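Local coordinates for flagellar motor switch protein FliG (Helicobacter pylori 26695, PDB 5WUJ) that forms part of the flagellar motor switch complex, which interacts with chemotaxis proteins and with motor components that set the direction of flagellar rotation, at residues K2-L10 with D54-L62; G79-L87 with K97-K105. All coordinates share one frame; numbering follows the deposited sequence.

Contact 1. Residues K2-L10 with D54-L62; sequences KQKAQLDEL and DKQIGAAVL
The side chain of I57 reaches in between helices 2-8 and 55-62 and meets Q3, Q6 and L10 with different branches. Its long branch, with CG1 beside the backbone N (chi1 -72°) and CD1 extended beyond it, runs out toward the first helix. There CD1 lies against the amide of Q6, 3.3 Å from Q6 OE1, the two side chains crossing at about a right angle; CD1 also packs 4.1 Å from Q3 CB. The short branch, CG2, faces the other way along the helix and touches L10 CD1 at 4.1 Å.

Further along, L7 straddles the next turn of 55-62. With its CG anti to the backbone N (chi1 161°), it sends CD2 to A60 CB at 3.9 Å and CD1 to V61 CG2 at 4.2 Å. L10, in the turn that follows the first helix, also reaches V61 CG2 with CD1, so that methyl is shared by two leucines.

Polar groups close the N-terminal end of the interface. Q3, extended beyond CG, carries its amide past I57 to D54, where NE2 donates to OD2 over 2.8 Å in a nearly straight bond (165°). The acceptor lies almost in the amide plane, whereas the donor comes in from above the carboxylate plane. On the far side of D54 from Q3, a water accepts from D54 N and, weakly, from Q6 NE2, a tenuous second link between the segments.

The short helices approach to 10.2 Å between axes. L10 and V61 both also pack on I18 of helix 12-23, so this side of the contact is backed by a third helix. The arrangement is that of a small all-helical domain, the FliG N-terminal domain, in which the first helix covers the start of helix 55-71.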
ATOM      1  N   LYS B   2     -11.594  -2.807  16.274  1.00 73.47           N
ATOM      2  CA  LYS B   2     -10.306  -2.959  16.907  1.00 72.53           C
ATOM      3  C   LYS B   2      -9.223  -2.869  15.829  1.00 65.29           C
ATOM      4  O   LYS B   2      -8.147  -2.336  16.058  1.00 65.58           O
ATOM      5  CB  LYS B   2     -10.234  -4.301  17.623  1.00 74.11           C
ATOM      6  CG  LYS B   2      -9.094  -4.413  18.615  1.00 89.89           C
ATOM      7  CD  LYS B   2      -9.480  -5.286  19.792  1.00 97.62           C
ATOM      8  CE  LYS B   2      -8.372  -5.329  20.835  1.00 95.49           C
ATOM      9  NZ  LYS B   2      -8.344  -6.625  21.572  1.00100.93           N
ATOM     10  N   GLN B   3      -9.523  -3.396  14.650  1.00 58.82           N
ATOM     11  CA  GLN B   3      -8.587  -3.359  13.547  1.00 59.95           C
ATOM     12  C   GLN B   3      -8.385  -1.919  13.145  1.00 53.71           C
ATOM     13  O   GLN B   3      -7.273  -1.481  12.912  1.00 58.89           O
ATOM     14  CB  GLN B   3      -9.126  -4.149  12.367  1.00 50.50           C
ATOM     15  CG  GLN B   3      -9.208  -5.637  12.616  1.00 52.45           C
ATOM     16  CD  GLN B   3      -9.726  -6.396  11.423  1.00 54.16           C
ATOM     17  OE1 GLN B   3     -10.629  -5.946  10.737  1.00 58.51           O
ATOM     18  NE2 GLN B   3      -9.151  -7.545  11.170  1.00 51.50           N
ATOM     19  N   LYS B   4      -9.479  -1.187  13.062  1.00 55.35           N
ATOM     20  CA  LYS B   4      -9.417   0.206  12.705  1.00 56.94           C
ATOM     21  C   LYS B   4      -8.544   0.932  13.705  1.00 56.81           C
ATOM     22  O   LYS B   4      -7.657   1.680  13.331  1.00 55.19           O
ATOM     23  CB  LYS B   4     -10.812   0.812  12.702  1.00 68.02           C
ATOM     24  CG  LYS B   4     -10.917   2.129  11.964  1.00 75.72           C
ATOM     25  CD  LYS B   4      -9.559   2.623  11.517  1.00 75.52           C
ATOM     26  CE  LYS B   4      -9.669   3.965  10.820  1.00 79.43           C
ATOM     27  NZ  LYS B   4     -10.257   3.834   9.463  1.00 78.38           N
ATOM     28  N   ALA B   5      -8.809   0.717  14.984  1.00 60.57           N
ATOM     29  CA  ALA B   5      -8.011   1.362  16.023  1.00 66.42           C
ATOM     30  C   ALA B   5      -6.541   1.010  15.868  1.00 64.63           C
ATOM     31  O   ALA B   5      -5.665   1.877  15.977  1.00 65.06           O
ATOM     32  CB  ALA B   5      -8.512   0.957  17.409  1.00 66.21           C
ATOM     33  N   GLN B   6      -6.253  -0.267  15.613  1.00 56.71           N
ATOM     34  CA  GLN B   6      -4.870  -0.677  15.430  1.00 55.30           C
ATOM     35  C   GLN B   6      -4.271  -0.076  14.157  1.00 44.81           C
ATOM     36  O   GLN B   6      -3.077   0.242  14.127  1.00 42.39           O
ATOM     37  CB  GLN B   6      -4.793  -2.202  15.428  1.00 63.53           C
ATOM     38  CG  GLN B   6      -3.381  -2.757  15.396  1.00 72.55           C
ATOM     39  CD  GLN B   6      -3.324  -4.169  14.840  1.00 77.87           C
ATOM     40  OE1 GLN B   6      -4.305  -4.919  14.912  1.00 77.25           O
ATOM     41  NE2 GLN B   6      -2.177  -4.536  14.264  1.00 75.52           N
ATOM     42  N   LEU B   7      -5.089   0.137  13.121  1.00 45.28           N
ATOM     43  CA  LEU B   7      -4.576   0.693  11.868  1.00 39.71           C
ATOM     44  C   LEU B   7      -4.195   2.162  12.015  1.00 40.92           C
ATOM     45  O   LEU B   7      -3.202   2.611  11.428  1.00 39.08           O
ATOM     46  CB  LEU B   7      -5.606   0.529  10.751  1.00 44.60           C
ATOM     47  CG  LEU B   7      -5.440   1.434   9.524  1.00 44.34           C
ATOM     48  CD1 LEU B   7      -4.200   1.059   8.700  1.00 39.09           C
ATOM     49  CD2 LEU B   7      -6.696   1.398   8.663  1.00 45.44           C
ATOM     50  N   ASP B   8      -4.967   2.931  12.785  1.00 47.51           N
ATOM     51  CA  ASP B   8      -4.695   4.358  12.908  1.00 56.99           C
ATOM     52  C   ASP B   8      -3.542   4.671  13.848  1.00 54.17           C
ATOM     53  O   ASP B   8      -3.105   5.825  13.898  1.00 57.06           O
ATOM     54  CB  ASP B   8      -5.945   5.099  13.379  1.00 71.09           C
ATOM     55  CG  ASP B   8      -7.120   4.879  12.461  1.00 79.16           C
ATOM     56  OD1 ASP B   8      -6.897   4.705  11.240  1.00 78.10           O
ATOM     57  OD2 ASP B   8      -8.263   4.873  12.962  1.00 86.13           O
ATOM     58  N   GLU B   9      -3.040   3.687  14.587  1.00 49.25           N
ATOM     59  CA  GLU B   9      -1.901   3.902  15.463  1.00 56.76           C
ATOM     60  C   GLU B   9      -0.623   3.282  14.914  1.00 50.34           C
ATOM     61  O   GLU B   9       0.410   3.304  15.590  1.00 45.83           O
ATOM     62  CB  GLU B   9      -2.208   3.367  16.861  1.00 72.97           C
ATOM     63  CG  GLU B   9      -3.255   4.192  17.609  1.00 85.08           C
ATOM     64  CD  GLU B   9      -2.793   5.620  17.883  1.00 95.88           C
ATOM     65  OE1 GLU B   9      -3.653   6.522  17.952  1.00101.82           O
ATOM     66  OE2 GLU B   9      -1.568   5.841  18.025  1.00 95.97           O
ATOM     67  N   LEU B  10      -0.667   2.728  13.707  1.00 44.68           N
ATOM     68  CA  LEU B  10       0.556   2.288  13.048  1.00 36.56           C
ATOM     69  C   LEU B  10       1.406   3.496  12.673  1.00 32.23           C
ATOM     70  O   LEU B  10       0.913   4.456  12.082  1.00 33.15           O
ATOM     71  CB  LEU B  10       0.237   1.479  11.793  1.00 30.47           C
ATOM     72  CG  LEU B  10      -0.358   0.088  11.964  1.00 36.74           C
ATOM     73  CD1 LEU B  10      -0.687  -0.450  10.586  1.00 39.27           C
ATOM     74  CD2 LEU B  10       0.603  -0.839  12.711  1.00 34.88           C
ATOM     75  N   ASP B  54      -3.076  -9.000  10.464  1.00 40.85           N
ATOM     76  CA  ASP B  54      -4.336  -9.259   9.771  1.00 50.48           C
ATOM     77  C   ASP B  54      -4.243  -8.833   8.312  1.00 50.13           C
ATOM     78  O   ASP B  54      -3.679  -7.782   7.990  1.00 42.46           O
ATOM     79  CB  ASP B  54      -5.488  -8.498  10.441  1.00 63.26           C
ATOM     80  CG  ASP B  54      -5.928  -9.121  11.756  1.00 80.60           C
ATOM     81  OD1 ASP B  54      -5.384 -10.183  12.135  1.00 86.10           O
ATOM     82  OD2 ASP B  54      -6.814  -8.535  12.418  1.00 83.73           O
ATOM     83  N   LYS B  55      -4.797  -9.657   7.420  1.00 28.07           N
ATOM     84  CA  LYS B  55      -4.737  -9.315   6.005  1.00 33.87           C
ATOM     85  C   LYS B  55      -5.577  -8.082   5.688  1.00 31.33           C
ATOM     86  O   LYS B  55      -5.218  -7.319   4.784  1.00 32.68           O
ATOM     87  CB  LYS B  55      -5.166 -10.494   5.128  1.00 38.29           C
ATOM     88  CG  LYS B  55      -4.656 -10.343   3.690  1.00 43.68           C
ATOM     89  CD  LYS B  55      -5.375 -11.256   2.709  1.00 52.30           C
ATOM     90  CE  LYS B  55      -4.771 -11.134   1.310  1.00 54.10           C
ATOM     91  NZ  LYS B  55      -5.374 -12.082   0.325  1.00 48.12           N
ATOM     92  N   GLN B  56      -6.682  -7.863   6.415  1.00 23.09           N
ATOM     93  CA  GLN B  56      -7.509  -6.680   6.163  1.00 27.59           C
ATOM     94  C   GLN B  56      -6.760  -5.390   6.504  1.00 30.03           C
ATOM     95  O   GLN B  56      -6.902  -4.381   5.804  1.00 29.82           O
ATOM     96  CB  GLN B  56      -8.821  -6.761   6.949  1.00 33.08           C
ATOM     97  CG  GLN B  56      -9.642  -8.037   6.708  1.00 55.39           C
ATOM     98  CD  GLN B  56      -9.444  -9.079   7.802  1.00 74.30           C
ATOM     99  OE1 GLN B  56      -8.419  -9.765   7.849  1.00 82.66           O
ATOM    100  NE2 GLN B  56     -10.427  -9.203   8.687  1.00 77.41           N
ATOM    101  N   ILE B  57      -5.960  -5.401   7.569  1.00 29.64           N
ATOM    102  CA  ILE B  57      -5.134  -4.241   7.872  1.00 26.37           C
ATOM    103  C   ILE B  57      -4.067  -4.057   6.804  1.00 26.22           C
ATOM    104  O   ILE B  57      -3.782  -2.928   6.377  1.00 23.92           O
ATOM    105  CB  ILE B  57      -4.516  -4.381   9.272  1.00 35.24           C
ATOM    106  CG1 ILE B  57      -5.597  -4.196  10.347  1.00 32.93           C
ATOM    107  CG2 ILE B  57      -3.327  -3.407   9.441  1.00 23.94           C
ATOM    108  CD1 ILE B  57      -5.145  -4.569  11.743  1.00 40.81           C
ATOM    109  N   GLY B  58      -3.455  -5.153   6.351  1.00 20.17           N
ATOM    110  CA  GLY B  58      -2.501  -5.039   5.257  1.00 25.01           C
ATOM    111  C   GLY B  58      -3.131  -4.449   4.008  1.00 26.58           C
ATOM    112  O   GLY B  58      -2.541  -3.588   3.347  1.00 22.47           O
ATOM    113  N   ALA B  59      -4.356  -4.885   3.690  1.00 23.76           N
ATOM    114  CA  ALA B  59      -5.062  -4.384   2.516  1.00 29.73           C
ATOM    115  C   ALA B  59      -5.350  -2.898   2.643  1.00 26.08           C
ATOM    116  O   ALA B  59      -5.283  -2.159   1.655  1.00 24.27           O
ATOM    117  CB  ALA B  59      -6.376  -5.155   2.321  1.00 24.72           C
ATOM    118  N   ALA B  60      -5.724  -2.453   3.843  1.00 20.25           N
ATOM    119  CA  ALA B  60      -5.931  -1.030   4.082  1.00 23.49           C
ATOM    120  C   ALA B  60      -4.629  -0.244   3.909  1.00 27.56           C
ATOM    121  O   ALA B  60      -4.644   0.892   3.416  1.00 24.63           O
ATOM    122  CB  ALA B  60      -6.508  -0.824   5.482  1.00 19.94           C
ATOM    123  N   VAL B  61      -3.494  -0.839   4.303  1.00 20.13           N
ATOM    124  CA  VAL B  61      -2.195  -0.195   4.091  1.00 21.98           C
ATOM    125  C   VAL B  61      -1.886  -0.090   2.602  1.00 24.28           C
ATOM    126  O   VAL B  61      -1.446   0.963   2.118  1.00 27.78           O
ATOM    127  CB  VAL B  61      -1.080  -0.947   4.851  1.00 27.01           C
ATOM    128  CG1 VAL B  61       0.343  -0.458   4.419  1.00 20.93           C
ATOM    129  CG2 VAL B  61      -1.235  -0.740   6.345  1.00 27.18           C
ATOM    130  N   LEU B  62      -2.107  -1.174   1.849  1.00 19.26           N
ATOM    131  CA  LEU B  62      -1.868  -1.123   0.409  1.00 18.48           C
ATOM    132  C   LEU B  62      -2.730  -0.062  -0.257  1.00 22.22           C
ATOM    133  O   LEU B  62      -2.268   0.660  -1.149  1.00 22.75           O
ATOM    134  CB  LEU B  62      -2.153  -2.482  -0.225  1.00 15.28           C
ATOM    135  CG  LEU B  62      -1.190  -3.590   0.116  1.00 27.97           C
ATOM    136  CD1 LEU B  62      -1.459  -4.797  -0.785  1.00 25.88           C
ATOM    137  CD2 LEU B  62       0.252  -3.089   0.014  1.00 22.37           C
TER
HETATM  138  O   HOH W   1      -3.188  -7.434  12.924  1.00 30.00           O

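Contact 2. Residues G79-L87 with K97-K105; sequences GLEYARELL and KKVMDKLTK
Helices 79-87 and 97-104 run nearly antiparallel, at 157° with 9.8 Å between their axes, and come nearest at R84 and M100, whose CA atoms are 6.6 Å apart. M100 is the knob of a knobs-into-holes contact, seated among L80, A83, R84 and L87. Its chain bends at both chi2 (-61°) and chi3, folding the thioether against the opposite helix: SD rests 3.6 Å from R84 CA, while CE turns toward L80 O and lies over one face of the R84 guanidinium, 3.9 Å from NE.

That guanidinium is held at its edge by its own helix, since NH1 forms a salt bridge to E81 OE2 at 2.8 Å. L87 CD1 touches V99 CG1 at 3.5 Å and, at about a right angle to that, M100 SD; it also meets L103 CD2, which packs on A83 CB. At the other end L80 CD2 meets T104 CG2, while T104 OG1 bonds back to M100 O.

The two helices form an antiparallel hairpin at the C-terminal end of the chain. Y82 and E85, which take no part in the contact with 97-105, pack on F66 of helix 55-71, placing helix 79-91 between helices 55-71 and 93-104.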
ATOM      1  N   GLY B  79      -6.686   3.132 -12.999  1.00 30.14           N
ATOM      2  CA  GLY B  79      -7.535   4.238 -12.590  1.00 27.10           C
ATOM      3  C   GLY B  79      -8.930   3.816 -12.159  1.00 26.36           C
ATOM      4  O   GLY B  79      -9.516   4.429 -11.260  1.00 23.87           O
ATOM      5  N   LEU B  80      -9.475   2.758 -12.775  1.00 25.41           N
ATOM      6  CA  LEU B  80     -10.816   2.295 -12.416  1.00 31.79           C
ATOM      7  C   LEU B  80     -10.877   1.866 -10.950  1.00 28.66           C
ATOM      8  O   LEU B  80     -11.793   2.252 -10.215  1.00 32.09           O
ATOM      9  CB  LEU B  80     -11.231   1.144 -13.340  1.00 28.06           C
ATOM     10  CG  LEU B  80     -12.680   0.965 -13.785  1.00 40.72           C
ATOM     11  CD1 LEU B  80     -13.298   2.286 -14.259  1.00 41.27           C
ATOM     12  CD2 LEU B  80     -12.772  -0.098 -14.886  1.00 35.85           C
ATOM     13  N   GLU B  81      -9.902   1.061 -10.509  1.00 27.50           N
ATOM     14  CA  GLU B  81      -9.846   0.618  -9.119  1.00 26.89           C
ATOM     15  C   GLU B  81      -9.571   1.778  -8.172  1.00 30.88           C
ATOM     16  O   GLU B  81     -10.066   1.790  -7.036  1.00 26.97           O
ATOM     17  CB  GLU B  81      -8.759  -0.453  -8.975  1.00 29.61           C
ATOM     18  CG  GLU B  81      -8.425  -0.910  -7.555  1.00 31.72           C
ATOM     19  CD  GLU B  81      -9.641  -1.378  -6.750  1.00 37.64           C
ATOM     20  OE1 GLU B  81      -9.591  -1.291  -5.501  1.00 39.61           O
ATOM     21  OE2 GLU B  81     -10.636  -1.849  -7.351  1.00 37.16           O
ATOM     22  N   TYR B  82      -8.770   2.750  -8.613  1.00 23.79           N
ATOM     23  CA  TYR B  82      -8.550   3.939  -7.805  1.00 22.88           C
ATOM     24  C   TYR B  82      -9.847   4.725  -7.634  1.00 25.87           C
ATOM     25  O   TYR B  82     -10.197   5.142  -6.518  1.00 24.64           O
ATOM     26  CB  TYR B  82      -7.458   4.809  -8.446  1.00 24.32           C
ATOM     27  CG  TYR B  82      -7.205   6.086  -7.685  1.00 36.50           C
ATOM     28  CD1 TYR B  82      -6.832   6.055  -6.344  1.00 41.90           C
ATOM     29  CD2 TYR B  82      -7.356   7.326  -8.295  1.00 42.79           C
ATOM     30  CE1 TYR B  82      -6.599   7.226  -5.632  1.00 39.88           C
ATOM     31  CE2 TYR B  82      -7.125   8.497  -7.592  1.00 45.20           C
ATOM     32  CZ  TYR B  82      -6.748   8.439  -6.263  1.00 43.47           C
ATOM     33  OH  TYR B  82      -6.526   9.602  -5.564  1.00 55.65           O
ATOM     34  N   ALA B  83     -10.566   4.956  -8.737  1.00 25.62           N
ATOM     35  CA  ALA B  83     -11.889   5.580  -8.651  1.00 27.99           C
ATOM     36  C   ALA B  83     -12.807   4.807  -7.710  1.00 25.84           C
ATOM     37  O   ALA B  83     -13.490   5.398  -6.861  1.00 26.11           O
ATOM     38  CB  ALA B  83     -12.513   5.667 -10.043  1.00 23.61           C
ATOM     39  N   ARG B  84     -12.822   3.480  -7.844  1.00 25.00           N
ATOM     40  CA  ARG B  84     -13.688   2.644  -7.017  1.00 27.37           C
ATOM     41  C   ARG B  84     -13.391   2.838  -5.533  1.00 32.68           C
ATOM     42  O   ARG B  84     -14.314   2.939  -4.715  1.00 29.78           O
ATOM     43  CB  ARG B  84     -13.508   1.183  -7.433  1.00 23.34           C
ATOM     44  CG  ARG B  84     -14.568   0.211  -6.959  1.00 26.62           C
ATOM     45  CD  ARG B  84     -14.215  -1.211  -7.424  1.00 26.18           C
ATOM     46  NE  ARG B  84     -14.536  -1.438  -8.836  1.00 29.79           N
ATOM     47  CZ  ARG B  84     -13.644  -1.700  -9.799  1.00 32.61           C
ATOM     48  NH1 ARG B  84     -12.343  -1.776  -9.528  1.00 24.79           N
ATOM     49  NH2 ARG B  84     -14.059  -1.889 -11.053  1.00 28.06           N
ATOM     50  N   GLU B  85     -12.105   2.898  -5.167  1.00 31.94           N
ATOM     51  CA  GLU B  85     -11.730   3.143  -3.775  1.00 36.42           C
ATOM     52  C   GLU B  85     -12.108   4.550  -3.336  1.00 32.48           C
ATOM     53  O   GLU B  85     -12.633   4.743  -2.232  1.00 34.16           O
ATOM     54  CB  GLU B  85     -10.228   2.932  -3.585  1.00 33.35           C
ATOM     55  CG  GLU B  85      -9.774   1.504  -3.797  1.00 34.40           C
ATOM     56  CD  GLU B  85      -8.251   1.366  -3.825  1.00 39.17           C
ATOM     57  OE1 GLU B  85      -7.548   2.330  -3.453  1.00 41.58           O
ATOM     58  OE2 GLU B  85      -7.762   0.292  -4.228  1.00 38.06           O
ATOM     59  N   LEU B  86     -11.840   5.542  -4.187  1.00 24.79           N
ATOM     60  CA  LEU B  86     -12.183   6.925  -3.867  1.00 26.72           C
ATOM     61  C   LEU B  86     -13.689   7.097  -3.654  1.00 28.86           C
ATOM     62  O   LEU B  86     -14.125   7.695  -2.661  1.00 27.48           O
ATOM     63  CB  LEU B  86     -11.701   7.837  -4.989  1.00 27.14           C
ATOM     64  CG  LEU B  86     -12.074   9.314  -4.876  1.00 39.16           C
ATOM     65  CD1 LEU B  86     -11.408   9.928  -3.648  1.00 31.48           C
ATOM     66  CD2 LEU B  86     -11.666  10.070  -6.138  1.00 42.84           C
ATOM     67  N   LEU B  87     -14.498   6.609  -4.601  1.00 29.64           N
ATOM     68  CA  LEU B  87     -15.944   6.811  -4.517  1.00 28.66           C
ATOM     69  C   LEU B  87     -16.542   6.050  -3.343  1.00 31.87           C
ATOM     70  O   LEU B  87     -17.483   6.532  -2.700  1.00 30.50           O
ATOM     71  CB  LEU B  87     -16.606   6.389  -5.822  1.00 28.17           C
ATOM     72  CG  LEU B  87     -16.176   7.281  -6.983  1.00 35.39           C
ATOM     73  CD1 LEU B  87     -16.330   6.581  -8.327  1.00 32.13           C
ATOM     74  CD2 LEU B  87     -16.944   8.598  -6.962  1.00 34.32           C
ATOM     75  N   LYS B  97     -21.164   2.349  -6.471  1.00 43.92           N
ATOM     76  CA  LYS B  97     -21.344   1.370  -7.537  1.00 48.28           C
ATOM     77  C   LYS B  97     -22.157   1.955  -8.691  1.00 49.07           C
ATOM     78  O   LYS B  97     -21.871   1.684  -9.862  1.00 47.77           O
ATOM     79  CB  LYS B  97     -21.984   0.090  -6.990  1.00 51.28           C
ATOM     80  CG  LYS B  97     -22.582  -0.783  -8.068  1.00 60.96           C
ATOM     81  CD  LYS B  97     -21.897  -2.139  -8.148  1.00 72.82           C
ATOM     82  CE  LYS B  97     -22.056  -2.764  -9.531  1.00 76.76           C
ATOM     83  NZ  LYS B  97     -20.839  -3.513  -9.970  1.00 78.27           N
ATOM     84  N   LYS B  98     -23.158   2.783  -8.391  1.00 49.14           N
ATOM     85  CA  LYS B  98     -23.922   3.374  -9.487  1.00 51.04           C
ATOM     86  C   LYS B  98     -23.074   4.370 -10.264  1.00 48.01           C
ATOM     87  O   LYS B  98     -23.157   4.434 -11.498  1.00 48.90           O
ATOM     88  CB  LYS B  98     -25.225   4.009  -8.971  1.00 55.93           C
ATOM     89  CG  LYS B  98     -25.967   3.097  -7.995  1.00 63.45           C
ATOM     90  CD  LYS B  98     -27.104   3.781  -7.246  1.00 64.61           C
ATOM     91  CE  LYS B  98     -27.942   4.674  -8.130  1.00 63.43           C
ATOM     92  NZ  LYS B  98     -29.346   4.701  -7.640  1.00 70.74           N
ATOM     93  N   VAL B  99     -22.224   5.136  -9.569  1.00 44.70           N
ATOM     94  CA  VAL B  99     -21.226   5.942 -10.272  1.00 42.06           C
ATOM     95  C   VAL B  99     -20.283   5.042 -11.066  1.00 43.25           C
ATOM     96  O   VAL B  99     -20.017   5.283 -12.251  1.00 41.34           O
ATOM     97  CB  VAL B  99     -20.448   6.834  -9.294  1.00 41.75           C
ATOM     98  CG1 VAL B  99     -19.270   7.504 -10.013  1.00 36.68           C
ATOM     99  CG2 VAL B  99     -21.385   7.886  -8.693  1.00 43.25           C
ATOM    100  N   MET B 100     -19.799   3.969 -10.432  1.00 40.57           N
ATOM    101  CA  MET B 100     -18.826   3.107 -11.095  1.00 39.95           C
ATOM    102  C   MET B 100     -19.382   2.511 -12.385  1.00 42.74           C
ATOM    103  O   MET B 100     -18.685   2.473 -13.406  1.00 42.34           O
ATOM    104  CB  MET B 100     -18.360   2.002 -10.149  1.00 39.67           C
ATOM    105  CG  MET B 100     -17.401   2.525  -9.098  1.00 37.34           C
ATOM    106  SD  MET B 100     -15.906   3.217  -9.834  1.00 33.74           S
ATOM    107  CE  MET B 100     -15.407   1.827 -10.863  1.00 35.55           C
ATOM    108  N   ASP B 101     -20.639   2.063 -12.367  1.00 45.89           N
ATOM    109  CA  ASP B 101     -21.246   1.548 -13.591  1.00 51.06           C
ATOM    110  C   ASP B 101     -21.275   2.617 -14.681  1.00 54.81           C
ATOM    111  O   ASP B 101     -20.922   2.345 -15.834  1.00 49.11           O
ATOM    112  CB  ASP B 101     -22.650   1.011 -13.312  1.00 52.96           C
ATOM    113  CG  ASP B 101     -22.633  -0.253 -12.470  1.00 59.48           C
ATOM    114  OD1 ASP B 101     -21.642  -1.017 -12.537  1.00 59.05           O
ATOM    115  OD2 ASP B 101     -23.630  -0.492 -11.763  1.00 61.89           O
ATOM    116  N   LYS B 102     -21.670   3.845 -14.334  1.00 54.10           N
ATOM    117  CA  LYS B 102     -21.628   4.915 -15.327  1.00 54.32           C
ATOM    118  C   LYS B 102     -20.193   5.257 -15.709  1.00 54.01           C
ATOM    119  O   LYS B 102     -19.941   5.665 -16.848  1.00 61.25           O
ATOM    120  CB  LYS B 102     -22.362   6.163 -14.821  1.00 55.69           C
ATOM    121  CG  LYS B 102     -23.876   6.070 -14.918  1.00 61.44           C
ATOM    122  CD  LYS B 102     -24.476   7.301 -15.587  1.00 65.99           C
ATOM    123  CE  LYS B 102     -25.994   7.184 -15.694  1.00 68.52           C
ATOM    124  NZ  LYS B 102     -26.612   8.130 -16.675  1.00 76.03           N
ATOM    125  N   LEU B 103     -19.244   5.062 -14.791  1.00 55.52           N
ATOM    126  CA  LEU B 103     -17.853   5.418 -15.059  1.00 58.61           C
ATOM    127  C   LEU B 103     -17.201   4.447 -16.037  1.00 65.52           C
ATOM    128  O   LEU B 103     -16.374   4.856 -16.863  1.00 68.29           O
ATOM    129  CB  LEU B 103     -17.066   5.463 -13.748  1.00 40.65           C
ATOM    130  CG  LEU B 103     -15.783   6.282 -13.678  1.00 40.45           C
ATOM    131  CD1 LEU B 103     -15.907   7.574 -14.453  1.00 48.21           C
ATOM    132  CD2 LEU B 103     -15.475   6.590 -12.231  1.00 37.61           C
ATOM    133  N   THR B 104     -17.538   3.155 -15.945  1.00 56.06           N
ATOM    134  CA  THR B 104     -16.962   2.167 -16.857  1.00 57.85           C
ATOM    135  C   THR B 104     -17.480   2.352 -18.282  1.00 61.93           C
ATOM    136  O   THR B 104     -16.725   2.175 -19.245  1.00 65.69           O
ATOM    137  CB  THR B 104     -17.243   0.749 -16.349  1.00 56.55           C
ATOM    138  OG1 THR B 104     -17.067   0.705 -14.926  1.00 52.75           O
ATOM    139  CG2 THR B 104     -16.311  -0.254 -17.005  1.00 47.57           C
ATOM    140  N   LYS B 105     -18.759   2.708 -18.437  1.00 66.33           N
ATOM    141  CA  LYS B 105     -19.335   3.090 -19.739  1.00 65.56           C
ATOM    142  C   LYS B 105     -18.860   4.479 -20.181  1.00 72.31           C
ATOM    143  O   LYS B 105     -17.723   4.661 -20.632  1.00 75.83           O
ATOM    144  CB  LYS B 105     -20.870   3.078 -19.687  1.00 65.62           C
ATOM    145  CG  LYS B 105     -21.506   1.697 -19.711  1.00 71.60           C
ATOM    146  CD  LYS B 105     -22.960   1.772 -20.160  1.00 77.33           C
ATOM    147  CE  LYS B 105     -23.076   2.152 -21.638  1.00 79.59           C
ATOM    148  NZ  LYS B 105     -24.473   2.509 -22.053  1.00 72.41           N
TER

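In the fold
Helix 55-71 connects the two sites: its start takes part in contact 1, and further along it carries F66, on which Y82 and E85 of helix 79-91 pack, outside the surface of contact 2 itself. The contacts' centres are 24 Å apart, their nearest atoms about 6 Å. Contact 1 is partly buried and joins helices distant in sequence, whereas contact 2 is a surface contact between consecutive helices, farther from the chain centre. Both have apolar middles, but contact 1 adds a glutamine–aspartate hydrogen bond and a water, while contact 2 is bridged by packing alone; its R84–E81 salt bridge lies within one helix. Another protein chain meets the same helices beside both, salt-bridged to K55 and E81.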